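PDB 3K9U: spermidine N(1)-acetyltransferase from Thermoplasma acidophilum, which transfers an acetyl group from acetyl-CoA to polyamines such as spermidine, releasing CoA and the acetylated product, and thereby protects against polyamine toxicity. Local coordinates for residues 30-35 and 126-131; 22-27 and 91-96; 76-81 and 105-110. One frame throughout, in Å; residues are numbered along the deposited sequence.

Contact 1 of 3, residues 30-35 and 126-131; sequences GIYSEE and YVHRQN. With ACO (acetyl coenzyme *a), chain G.
An apolar and aromatic contact with no hydrogen bond across it joins Ile31 and Tyr32, in the turn between helices 13-27 and 34-44, to His128 and Gln130, where strand 122-128 ends in a type I beta turn. CG2 of Ile31 lies over one face of the His128 imidazole, 3.5 Å from the ring centroid, a CH-pi contact. The other branch passes Gln130, with Ile31 CG1 3.8 Å from Gln130 CB. His128 also presents its edge to the face of Tyr32 in an offset edge-to-face pair: the planes stand at 87°, and His128 CD2 is 3.3 Å from Tyr32 OH. The histidine CG stands opposite the backbone N (chi1 -164°), which turns the ring toward both partners, and Gln130 N holds it by donating to His128 ND1 in the ring plane (3.0 Å, 164°). With an alanine in place of His128, Ile31 CG2 and the Tyr32 ring would probably face a gap, and Gln130 N would lose its side-chain acceptor. The same turn delivers Asn131, whose ND2 donates to O5P of acetyl-CoA at 2.8 Å, while OD1 accepts from Gly134 N. With ND1 as acceptor, a neutral His128 would be expected to carry its proton on NE2.

Contact 2 of 3, residues 22-27 and 91-96; sequences ESWKWT and RLYLKP. With ACO (acetyl coenzyme *a), chain G.
In the acetyl-CoA site, where the pantetheine arm runs beside the end of strand 86-94, Ser23, Trp24 and Trp26 of helix 13-27 pack against Tyr93, Leu94 and Pro96; the short axes cross at 88° with a closest approach of 8.0 Å. The one hydrogen bond between the segments runs from Ser23 OG to Leu94 O, 2.7 Å, with the donor 37° above the carbonyl plane. Ser23 OG is carried there by a first torsion that sets it opposite the backbone N (chi1 -163°), and it also sits at the edge of the Tyr93 ring. Over one face of that ring comes Trp24, its CD1 3.8 Å from Tyr93 CE1; the two rings meet obliquely, and the Tyr93 hydroxyl is hydrogen-bonded to Tyr28. Farther along, Pro96 lies against Trp26: its CB stands over one face of the indole, 3.8 Å from the centroid of the five-membered ring, a CH-pi contact. The indole edge meets the pantetheine, and Trp26 NE1 donates to the backbone O of Glu97 of the second subunit, so this side chain belongs to the cofactor pocket and to the dimer interface together. Glu22 and Lys95 run side by side, their charges close but short of a salt bridge; Lys95 NZ pairs with Glu97 of its own chain. Backbone atoms of the strand hold the cofactor: ACO N4P donates to Leu92 O at 2.7 Å and Leu94 N to ACO O9P at 3.0 Å, while Leu92 N makes a weak bond to the acetyl oxygen, ACO O. Pantetheine amides pairing with this strand's backbone where it parts from its parallel neighbour 122-128, like an inserted strand, are a hallmark of the GNAT fold.

Contact 3 of 3, residues 76-81 and 105-110; sequences GFIELK and KTLLLE. With ACO (acetyl coenzyme *a), chain G.
Gly76 opens the strand segment against Leu107 of the helix, with Leu107 CD1 4.2 Å from Gly76 C. At Phe77 the same methyl reaches the backbone, Leu107 CD1 lying 3.9 Å from Phe77 N, whereas the phenyl ring leaves on the other face of the sheet, toward Leu8 and Tyr45. Ile78 carries the main side-chain contact. Its CG2 meets Leu107 CD2 at 3.8 Å, the two side chains running antiparallel alongside each other, and its CD1 extends to 4.1 Å from Leu108 N. The delta methyl gets that far because CG1 stands opposite the backbone N (chi1 -165°) and the chain continues extended from there (chi2 179°). This is the helix-on-sheet layer of the GNAT core: helix 103-118 lies over the central strands, and the axes of the segments 76-81 and 105-110 approach to 8.7 Å and are inclined by 33°. Leu107 also touches Leu92 and Ile5, so strands 86-94 and 3-7 contribute to the same apolar layer. Glu79 forms a salt bridge with Arg91, while Leu80 turns back to the helix side. On the helix, near its start, Lys105 N makes a weak hydrogen bond of 3.5 Å to O2A, a pyrophosphate oxygen of acetyl-CoA.

Overall arrangement
From the N terminus, helix 13-27 supplies residues 22-27 and the following turn supplies 30-35, the first halves of contacts 2 and 1. Strand 73-83 then opens contact 3 with 76-81. Residues 91-96 close the loop of contact 2, 105-110 that of contact 3, and 126-131 that of contact 1. Contact 2 therefore crosses both others, while contact 3 nests within the loop of contact 1. Contacts 1 and 2 tie the first helix and its turn to neighbouring strands 122-128 and 86-94; contact 3 fastens helix 103-118 to the sheet. Contacts 2 and 3 share adjoining strands 73-83 and 86-94, with a probable hydrogen bond from Phe77 N to Tyr93 O, and all three touch one acetyl-CoA.

Contact 1 of 3, residues 30-35 and 126-131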
# COMPACT_ATOMS: atom_id res chain seq x y z
N GLY A 30 2.22 13.82 3.18
CA GLY A 30 3.21 14.58 3.98
C GLY A 30 3.80 15.85 3.33
O GLY A 30 4.69 16.48 3.90
N ILE A 31 3.29 16.22 2.14
CA ILE A 31 4.07 17.02 1.18
C ILE A 31 3.36 18.33 0.82
O ILE A 31 3.92 19.40 0.98
CB ILE A 31 4.34 16.20 -0.11
CG1 ILE A 31 5.24 15.00 0.21
CG2 ILE A 31 4.97 17.04 -1.19
CD1 ILE A 31 5.28 13.93 -0.87
N TYR A 32 2.13 18.22 0.32
CA TYR A 32 1.27 19.37 0.06
C TYR A 32 0.19 19.42 1.14
O TYR A 32 -0.13 18.42 1.75
CB TYR A 32 0.57 19.25 -1.30
CG TYR A 32 1.51 19.25 -2.47
CD1 TYR A 32 2.39 20.30 -2.68
CD2 TYR A 32 1.51 18.19 -3.38
CE1 TYR A 32 3.25 20.29 -3.75
CE2 TYR A 32 2.36 18.18 -4.45
CZ TYR A 32 3.23 19.23 -4.63
OH TYR A 32 4.07 19.22 -5.71
N SER A 33 -0.36 20.60 1.35
CA SER A 33 -1.47 20.80 2.27
C SER A 33 -2.74 20.16 1.67
O SER A 33 -2.84 19.95 0.45
CB SER A 33 -1.72 22.29 2.43
OG SER A 33 -1.91 22.86 1.14
N GLU A 34 -3.69 19.85 2.54
CA GLU A 34 -5.00 19.39 2.10
C GLU A 34 -5.65 20.28 1.04
O GLU A 34 -6.23 19.76 0.09
CB GLU A 34 -5.95 19.24 3.28
CG GLU A 34 -6.26 17.77 3.61
CD GLU A 34 -6.34 17.52 5.09
OE1 GLU A 34 -7.06 18.29 5.77
OE2 GLU A 34 -5.68 16.54 5.55
N GLU A 35 -5.57 21.59 1.21
CA GLU A 35 -6.24 22.50 0.31
C GLU A 35 -5.61 22.46 -1.10
O GLU A 35 -6.35 22.46 -2.11
CB GLU A 35 -6.20 23.94 0.85
CG GLU A 35 -6.88 24.12 2.20
CD GLU A 35 -5.89 24.29 3.37
OE1 GLU A 35 -4.79 23.71 3.36
OE2 GLU A 35 -6.24 25.02 4.32
N TYR A 126 9.40 14.80 -14.16
CA TYR A 126 9.56 15.55 -12.92
C TYR A 126 8.87 14.76 -11.80
O TYR A 126 7.74 14.32 -11.95
CB TYR A 126 8.91 16.95 -13.03
CG TYR A 126 9.54 17.90 -14.06
CD1 TYR A 126 10.04 19.14 -13.68
CD2 TYR A 126 9.60 17.56 -15.39
CE1 TYR A 126 10.61 20.03 -14.62
CE2 TYR A 126 10.15 18.42 -16.33
CZ TYR A 126 10.67 19.65 -15.95
OH TYR A 126 11.22 20.46 -16.93
N VAL A 127 9.57 14.56 -10.69
CA VAL A 127 9.00 13.96 -9.50
C VAL A 127 9.37 14.86 -8.30
O VAL A 127 10.51 15.41 -8.21
CB VAL A 127 9.54 12.53 -9.29
CG1 VAL A 127 11.06 12.51 -9.25
CG2 VAL A 127 8.94 11.85 -8.02
N HIS A 128 8.43 15.05 -7.40
CA HIS A 128 8.68 15.82 -6.18
C HIS A 128 9.74 15.07 -5.33
O HIS A 128 9.65 13.87 -5.14
CB HIS A 128 7.39 15.98 -5.36
CG HIS A 128 7.46 17.06 -4.31
ND1 HIS A 128 8.24 16.95 -3.18
CD2 HIS A 128 6.82 18.25 -4.21
CE1 HIS A 128 8.10 18.03 -2.44
NE2 HIS A 128 7.24 18.84 -3.04
N ARG A 129 10.72 15.81 -4.84
CA ARG A 129 11.82 15.25 -4.06
C ARG A 129 11.40 14.56 -2.77
O ARG A 129 12.10 13.68 -2.32
CB ARG A 129 12.84 16.34 -3.76
CG ARG A 129 12.37 17.34 -2.69
CD ARG A 129 12.84 18.76 -3.01
NE ARG A 129 14.26 18.97 -2.79
CZ ARG A 129 15.06 19.73 -3.54
NH1 ARG A 129 16.35 19.84 -3.21
NH2 ARG A 129 14.60 20.36 -4.63
N GLN A 130 10.26 14.93 -2.17
CA GLN A 130 9.80 14.17 -0.98
C GLN A 130 8.92 12.98 -1.32
O GLN A 130 8.51 12.25 -0.43
CB GLN A 130 9.07 15.06 0.03
CG GLN A 130 9.88 16.24 0.54
CD GLN A 130 9.02 17.12 1.42
OE1 GLN A 130 8.77 18.29 1.11
NE2 GLN A 130 8.51 16.53 2.50
N ASN A 131 8.59 12.79 -2.59
CA ASN A 131 7.79 11.63 -2.95
C ASN A 131 8.77 10.46 -3.10
O ASN A 131 9.22 10.11 -4.20
CB ASN A 131 6.96 11.87 -4.21
CG ASN A 131 6.18 10.64 -4.63
OD1 ASN A 131 6.15 9.65 -3.92
ND2 ASN A 131 5.55 10.70 -5.84
N1A ACO G . 5.11 2.09 -0.28
C2A ACO G . 6.42 2.42 -0.44
N3A ACO G . 7.07 2.26 -1.60
C4A ACO G . 6.45 1.79 -2.70
C5A ACO G . 5.04 1.42 -2.56
C6A ACO G . 4.38 1.61 -1.27
N6A ACO G . 3.07 1.29 -1.07
N7A ACO G . 4.65 0.98 -3.75
C8A ACO G . 5.72 1.04 -4.56
N9A ACO G . 6.80 1.54 -3.96
C1B ACO G . 8.14 1.70 -4.61
C2B ACO G . 9.29 1.01 -3.89
O2B ACO G . 10.56 1.65 -4.18
C3B ACO G . 9.30 -0.38 -4.45
O3B ACO G . 10.59 -1.00 -4.32
P3B ACO G . 10.83 -1.95 -3.02
O7A ACO G . 10.13 -3.19 -3.40
O8A ACO G . 10.19 -1.19 -1.87
O9A ACO G . 12.35 -1.99 -3.00
C4B ACO G . 8.79 -0.20 -5.86
O4B ACO G . 8.12 1.07 -5.90
C5B ACO G . 7.82 -1.28 -6.31
O5B ACO G . 7.70 -1.33 -7.73
P1A ACO G . 6.27 -1.54 -8.45
O1A ACO G . 5.48 -2.62 -7.73
O2A ACO G . 6.47 -1.66 -9.94
O3A ACO G . 5.62 -0.09 -8.11
P2A ACO G . 4.05 0.25 -8.31
O4A ACO G . 3.51 0.57 -6.94
O5A ACO G . 3.37 -0.80 -9.19
O6A ACO G . 4.09 1.59 -9.16
CBP ACO G . 4.03 3.90 -8.57
CCP ACO G . 4.92 2.68 -8.78
CDP ACO G . 4.89 5.10 -8.23
CEP ACO G . 3.32 4.16 -9.89
CAP ACO G . 2.99 3.63 -7.46
OAP ACO G . 3.61 3.23 -6.23
C9P ACO G . 2.09 4.80 -7.18
O9P ACO G . 1.13 5.01 -7.89
N8P ACO G . 2.43 5.57 -6.17
C7P ACO G . 1.73 6.78 -5.80
C6P ACO G . 1.71 7.86 -6.87
C5P ACO G . 3.07 8.32 -7.34
O5P ACO G . 3.99 8.54 -6.57
N4P ACO G . 3.19 8.53 -8.66
C3P ACO G . 4.40 9.10 -9.25
C2P ACO G . 4.26 10.61 -9.34
S1P ACO G . 5.56 11.35 -10.29
C ACO G . 4.90 11.49 -11.84
O ACO G . 3.72 11.21 -12.00
CH3 ACO G . 5.74 11.99 -13.00

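Contact 2 of 3, residues 22-27 and 91-96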
# COMPACT_ATOMS: atom_id res chain seq x y z
N GLU A 22 -7.73 9.63 -5.09
CA GLU A 22 -7.26 8.78 -3.99
C GLU A 22 -5.75 8.70 -4.00
O GLU A 22 -5.11 8.70 -2.97
CB GLU A 22 -7.83 7.35 -4.09
CG GLU A 22 -9.29 7.25 -3.70
CD GLU A 22 -9.78 5.80 -3.67
OE1 GLU A 22 -10.71 5.49 -4.45
OE2 GLU A 22 -9.22 4.97 -2.89
N SER A 23 -5.17 8.65 -5.19
CA SER A 23 -3.72 8.54 -5.27
C SER A 23 -3.04 9.84 -4.79
O SER A 23 -2.05 9.79 -4.05
CB SER A 23 -3.30 8.18 -6.68
OG SER A 23 -1.97 7.68 -6.70
N TRP A 24 -3.58 10.98 -5.16
CA TRP A 24 -2.96 12.25 -4.78
C TRP A 24 -3.05 12.44 -3.27
O TRP A 24 -2.09 12.86 -2.64
CB TRP A 24 -3.62 13.45 -5.51
CG TRP A 24 -2.84 13.97 -6.66
CD1 TRP A 24 -2.65 13.36 -7.87
CD2 TRP A 24 -2.09 15.19 -6.71
NE1 TRP A 24 -1.83 14.13 -8.67
CE2 TRP A 24 -1.47 15.26 -7.98
CE3 TRP A 24 -1.87 16.23 -5.79
CZ2 TRP A 24 -0.65 16.34 -8.36
CZ3 TRP A 24 -1.05 17.31 -6.17
CH2 TRP A 24 -0.46 17.36 -7.44
N LYS A 25 -4.20 12.12 -2.67
CA LYS A 25 -4.37 12.35 -1.22
C LYS A 25 -3.42 11.46 -0.41
O LYS A 25 -2.89 11.87 0.65
CB LYS A 25 -5.82 12.10 -0.76
CG LYS A 25 -6.82 13.17 -1.20
CD LYS A 25 -8.19 12.80 -0.65
CE LYS A 25 -9.20 13.88 -0.82
NZ LYS A 25 -10.59 13.35 -0.57
N TRP A 26 -3.21 10.26 -0.92
CA TRP A 26 -2.32 9.31 -0.27
C TRP A 26 -0.83 9.66 -0.55
O TRP A 26 -0.08 9.78 0.39
CB TRP A 26 -2.61 7.90 -0.75
CG TRP A 26 -1.66 6.85 -0.18
CD1 TRP A 26 -1.69 6.31 1.09
CD2 TRP A 26 -0.56 6.21 -0.85
NE1 TRP A 26 -0.69 5.37 1.22
CE2 TRP A 26 0.03 5.31 0.06
CE3 TRP A 26 -0.03 6.30 -2.14
CZ2 TRP A 26 1.10 4.49 -0.28
CZ3 TRP A 26 1.07 5.49 -2.47
CH2 TRP A 26 1.60 4.60 -1.54
N THR A 27 -0.45 9.83 -1.81
CA THR A 27 0.96 10.10 -2.17
C THR A 27 1.52 11.41 -1.62
O THR A 27 2.67 11.50 -1.29
CB THR A 27 1.16 10.22 -3.68
OG1 THR A 27 0.39 9.22 -4.36
CG2 THR A 27 2.65 10.04 -4.01
N ARG A 91 2.60 11.80 -15.98
CA ARG A 91 1.59 11.36 -15.01
C ARG A 91 1.61 9.83 -14.84
O ARG A 91 1.52 9.10 -15.83
CB ARG A 91 0.23 11.79 -15.57
CG ARG A 91 -0.65 12.52 -14.62
CD ARG A 91 -1.26 13.79 -15.18
NE ARG A 91 -2.02 13.74 -16.44
CZ ARG A 91 -3.33 14.03 -16.59
NH1 ARG A 91 -3.85 14.04 -17.82
NH2 ARG A 91 -4.14 14.29 -15.56
N LEU A 92 1.69 9.36 -13.60
CA LEU A 92 1.56 7.94 -13.30
C LEU A 92 1.09 7.73 -11.89
O LEU A 92 1.83 7.98 -10.94
CB LEU A 92 2.90 7.22 -13.49
CG LEU A 92 3.03 5.75 -13.15
CD1 LEU A 92 2.01 4.99 -13.89
CD2 LEU A 92 4.42 5.24 -13.50
N TYR A 93 -0.15 7.26 -11.76
CA TYR A 93 -0.81 7.16 -10.47
C TYR A 93 -1.66 5.89 -10.41
O TYR A 93 -2.40 5.61 -11.34
CB TYR A 93 -1.70 8.39 -10.23
CG TYR A 93 -0.93 9.67 -10.03
CD1 TYR A 93 -0.39 9.99 -8.80
CD2 TYR A 93 -0.70 10.54 -11.09
CE1 TYR A 93 0.35 11.14 -8.61
CE2 TYR A 93 0.03 11.71 -10.92
CZ TYR A 93 0.54 12.00 -9.68
OH TYR A 93 1.27 13.15 -9.49
N LEU A 94 -1.53 5.14 -9.31
CA LEU A 94 -2.38 4.01 -9.00
C LEU A 94 -3.16 4.30 -7.72
O LEU A 94 -2.68 5.08 -6.86
CB LEU A 94 -1.53 2.78 -8.70
CG LEU A 94 -0.48 2.40 -9.73
CD1 LEU A 94 0.32 1.11 -9.28
CD2 LEU A 94 -1.15 2.22 -11.09
N LYS A 95 -4.29 3.61 -7.56
CA LYS A 95 -4.95 3.50 -6.26
C LYS A 95 -3.96 2.94 -5.26
O LYS A 95 -3.27 1.96 -5.56
CB LYS A 95 -6.14 2.55 -6.30
CG LYS A 95 -7.44 3.13 -6.80
CD LYS A 95 -8.65 2.14 -6.53
CE LYS A 95 -9.36 2.26 -5.12
NZ LYS A 95 -9.06 1.15 -4.11
N PRO A 96 -3.90 3.54 -4.06
CA PRO A 96 -2.87 3.14 -3.07
C PRO A 96 -2.83 1.67 -2.76
O PRO A 96 -1.75 1.08 -2.59
CB PRO A 96 -3.24 3.95 -1.83
CG PRO A 96 -3.94 5.18 -2.42
CD PRO A 96 -4.69 4.71 -3.61
N1A ACO G . 5.11 2.09 -0.28
C2A ACO G . 6.42 2.42 -0.44
N3A ACO G . 7.07 2.26 -1.60
C4A ACO G . 6.45 1.79 -2.70
C5A ACO G . 5.04 1.42 -2.56
C6A ACO G . 4.38 1.61 -1.27
N6A ACO G . 3.07 1.29 -1.07
N7A ACO G . 4.65 0.98 -3.75
C8A ACO G . 5.72 1.04 -4.56
N9A ACO G . 6.80 1.54 -3.96
C1B ACO G . 8.14 1.70 -4.61
C2B ACO G . 9.29 1.01 -3.89
O2B ACO G . 10.56 1.65 -4.18
C3B ACO G . 9.30 -0.38 -4.45
O3B ACO G . 10.59 -1.00 -4.32
P3B ACO G . 10.83 -1.95 -3.02
O7A ACO G . 10.13 -3.19 -3.40
O8A ACO G . 10.19 -1.19 -1.87
O9A ACO G . 12.35 -1.99 -3.00
C4B ACO G . 8.79 -0.20 -5.86
O4B ACO G . 8.12 1.07 -5.90
C5B ACO G . 7.82 -1.28 -6.31
O5B ACO G . 7.70 -1.33 -7.73
P1A ACO G . 6.27 -1.54 -8.45
O1A ACO G . 5.48 -2.62 -7.73
O2A ACO G . 6.47 -1.66 -9.94
O3A ACO G . 5.62 -0.09 -8.11
P2A ACO G . 4.05 0.25 -8.31
O4A ACO G . 3.51 0.57 -6.94
O5A ACO G . 3.37 -0.80 -9.19
O6A ACO G . 4.09 1.59 -9.16
CBP ACO G . 4.03 3.90 -8.57
CCP ACO G . 4.92 2.68 -8.78
CDP ACO G . 4.89 5.10 -8.23
CEP ACO G . 3.32 4.16 -9.89
CAP ACO G . 2.99 3.63 -7.46
OAP ACO G . 3.61 3.23 -6.23
C9P ACO G . 2.09 4.80 -7.18
O9P ACO G . 1.13 5.01 -7.89
N8P ACO G . 2.43 5.57 -6.17
C7P ACO G . 1.73 6.78 -5.80
C6P ACO G . 1.71 7.86 -6.87
C5P ACO G . 3.07 8.32 -7.34
O5P ACO G . 3.99 8.54 -6.57
N4P ACO G . 3.19 8.53 -8.66
C3P ACO G . 4.40 9.10 -9.25
C2P ACO G . 4.26 10.61 -9.34
S1P ACO G . 5.56 11.35 -10.29
C ACO G . 4.90 11.49 -11.84
O ACO G . 3.72 11.21 -12.00
CH3 ACO G . 5.74 11.99 -13.00

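Contact 3 of 3, residues 76-81 and 105-110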
# COMPACT_ATOMS: atom_id res chain seq x y z
N GLY A 76 -5.52 2.63 -12.18
CA GLY A 76 -4.30 3.42 -12.38
C GLY A 76 -4.21 3.91 -13.81
O GLY A 76 -4.97 3.44 -14.68
N PHE A 77 -3.31 4.84 -14.07
CA PHE A 77 -3.12 5.32 -15.44
C PHE A 77 -1.76 5.94 -15.63
O PHE A 77 -1.10 6.25 -14.68
CB PHE A 77 -4.19 6.36 -15.78
CG PHE A 77 -4.17 7.57 -14.87
CD1 PHE A 77 -4.88 7.58 -13.66
CD2 PHE A 77 -3.43 8.68 -15.19
CE1 PHE A 77 -4.85 8.69 -12.81
CE2 PHE A 77 -3.40 9.79 -14.35
CZ PHE A 77 -4.12 9.79 -13.15
N ILE A 78 -1.39 6.17 -16.89
CA ILE A 78 -0.13 6.79 -17.21
C ILE A 78 -0.35 7.72 -18.39
O ILE A 78 -1.16 7.44 -19.26
CB ILE A 78 0.95 5.72 -17.54
CG1 ILE A 78 2.34 6.36 -17.52
CG2 ILE A 78 0.64 5.03 -18.88
CD1 ILE A 78 3.54 5.38 -17.81
N GLU A 79 0.35 8.86 -18.38
CA GLU A 79 0.29 9.83 -19.47
C GLU A 79 1.70 10.19 -19.90
O GLU A 79 2.52 10.57 -19.07
CB GLU A 79 -0.47 11.10 -19.04
CG GLU A 79 -0.67 12.14 -20.22
CD GLU A 79 -1.46 13.41 -19.85
OE1 GLU A 79 -1.05 14.15 -18.91
OE2 GLU A 79 -2.50 13.68 -20.50
N LEU A 80 1.99 10.08 -21.18
CA LEU A 80 3.25 10.57 -21.74
C LEU A 80 3.05 11.36 -23.03
O LEU A 80 2.20 11.01 -23.82
CB LEU A 80 4.21 9.43 -22.05
CG LEU A 80 4.39 8.35 -21.01
CD1 LEU A 80 3.45 7.22 -21.31
CD2 LEU A 80 5.85 7.90 -21.05
N LYS A 81 3.85 12.41 -23.22
CA LYS A 81 3.87 13.19 -24.46
C LYS A 81 5.20 13.00 -25.19
O LYS A 81 6.29 13.03 -24.59
CB LYS A 81 3.69 14.69 -24.19
CG LYS A 81 2.31 15.29 -24.59
CD LYS A 81 1.40 15.61 -23.36
CE LYS A 81 -0.05 15.95 -23.75
NZ LYS A 81 -0.69 17.03 -22.90
N LYS A 105 5.04 -0.72 -12.96
CA LYS A 105 6.05 -1.20 -13.86
C LYS A 105 5.42 -1.64 -15.16
O LYS A 105 5.99 -1.41 -16.23
CB LYS A 105 6.79 -2.37 -13.23
CG LYS A 105 8.09 -2.80 -13.94
CD LYS A 105 8.80 -3.86 -13.05
CE LYS A 105 10.25 -4.13 -13.42
NZ LYS A 105 11.08 -2.95 -13.12
N THR A 106 4.24 -2.25 -15.09
CA THR A 106 3.56 -2.73 -16.28
C THR A 106 3.11 -1.58 -17.16
O THR A 106 3.28 -1.63 -18.36
CB THR A 106 2.37 -3.60 -15.92
OG1 THR A 106 2.83 -4.66 -15.10
CG2 THR A 106 1.70 -4.19 -17.18
N LEU A 107 2.56 -0.54 -16.54
CA LEU A 107 2.19 0.66 -17.27
C LEU A 107 3.42 1.27 -17.95
O LEU A 107 3.40 1.53 -19.15
CB LEU A 107 1.52 1.70 -16.35
CG LEU A 107 0.03 1.47 -16.11
CD1 LEU A 107 -0.49 2.26 -14.90
CD2 LEU A 107 -0.76 1.81 -17.34
N LEU A 108 4.51 1.44 -17.20
CA LEU A 108 5.77 1.92 -17.78
C LEU A 108 6.28 1.06 -18.92
O LEU A 108 6.73 1.58 -19.96
CB LEU A 108 6.86 2.00 -16.73
CG LEU A 108 8.19 2.65 -17.14
CD1 LEU A 108 8.00 4.13 -17.62
CD2 LEU A 108 9.17 2.58 -15.97
N LEU A 109 6.20 -0.26 -18.76
CA LEU A 109 6.69 -1.15 -19.81
C LEU A 109 5.85 -1.07 -21.10
O LEU A 109 6.41 -1.18 -22.20
CB LEU A 109 6.82 -2.58 -19.31
CG LEU A 109 8.07 -2.80 -18.41
CD1 LEU A 109 8.00 -4.14 -17.66
CD2 LEU A 109 9.38 -2.69 -19.25
N GLU A 110 4.55 -0.84 -20.97
CA GLU A 110 3.68 -0.70 -22.14
C GLU A 110 4.00 0.59 -22.86
O GLU A 110 4.10 0.62 -24.09
CB GLU A 110 2.20 -0.72 -21.75
CG GLU A 110 1.68 -2.10 -21.44
CD GLU A 110 1.79 -3.03 -22.65
OE1 GLU A 110 1.26 -2.71 -23.75
OE2 GLU A 110 2.45 -4.07 -22.50
N1A ACO G . 5.11 2.09 -0.28
C2A ACO G . 6.42 2.42 -0.44
N3A ACO G . 7.07 2.26 -1.60
C4A ACO G . 6.45 1.79 -2.70
C5A ACO G . 5.04 1.42 -2.56
C6A ACO G . 4.38 1.61 -1.27
N6A ACO G . 3.07 1.29 -1.07
N7A ACO G . 4.65 0.98 -3.75
C8A ACO G . 5.72 1.04 -4.56
N9A ACO G . 6.80 1.54 -3.96
C1B ACO G . 8.14 1.70 -4.61
C2B ACO G . 9.29 1.01 -3.89
O2B ACO G . 10.56 1.65 -4.18
C3B ACO G . 9.30 -0.38 -4.45
O3B ACO G . 10.59 -1.00 -4.32
P3B ACO G . 10.83 -1.95 -3.02
O7A ACO G . 10.13 -3.19 -3.40
O8A ACO G . 10.19 -1.19 -1.87
O9A ACO G . 12.35 -1.99 -3.00
C4B ACO G . 8.79 -0.20 -5.86
O4B ACO G . 8.12 1.07 -5.90
C5B ACO G . 7.82 -1.28 -6.31
O5B ACO G . 7.70 -1.33 -7.73
P1A ACO G . 6.27 -1.54 -8.45
O1A ACO G . 5.48 -2.62 -7.73
O2A ACO G . 6.47 -1.66 -9.94
O3A ACO G . 5.62 -0.09 -8.11
P2A ACO G . 4.05 0.25 -8.31
O4A ACO G . 3.51 0.57 -6.94
O5A ACO G . 3.37 -0.80 -9.19
O6A ACO G . 4.09 1.59 -9.16
CBP ACO G . 4.03 3.90 -8.57
CCP ACO G . 4.92 2.68 -8.78
CDP ACO G . 4.89 5.10 -8.23
CEP ACO G . 3.32 4.16 -9.89
CAP ACO G . 2.99 3.63 -7.46
OAP ACO G . 3.61 3.23 -6.23
C9P ACO G . 2.09 4.80 -7.18
O9P ACO G . 1.13 5.01 -7.89
N8P ACO G . 2.43 5.57 -6.17
C7P ACO G . 1.73 6.78 -5.80
C6P ACO G . 1.71 7.86 -6.87
C5P ACO G . 3.07 8.32 -7.34
O5P ACO G . 3.99 8.54 -6.57
N4P ACO G . 3.19 8.53 -8.66
C3P ACO G . 4.40 9.10 -9.25
C2P ACO G . 4.26 10.61 -9.34
S1P ACO G . 5.56 11.35 -10.29
C ACO G . 4.90 11.49 -11.84
O ACO G . 3.72 11.21 -12.00
CH3 ACO G . 5.74 11.99 -13.00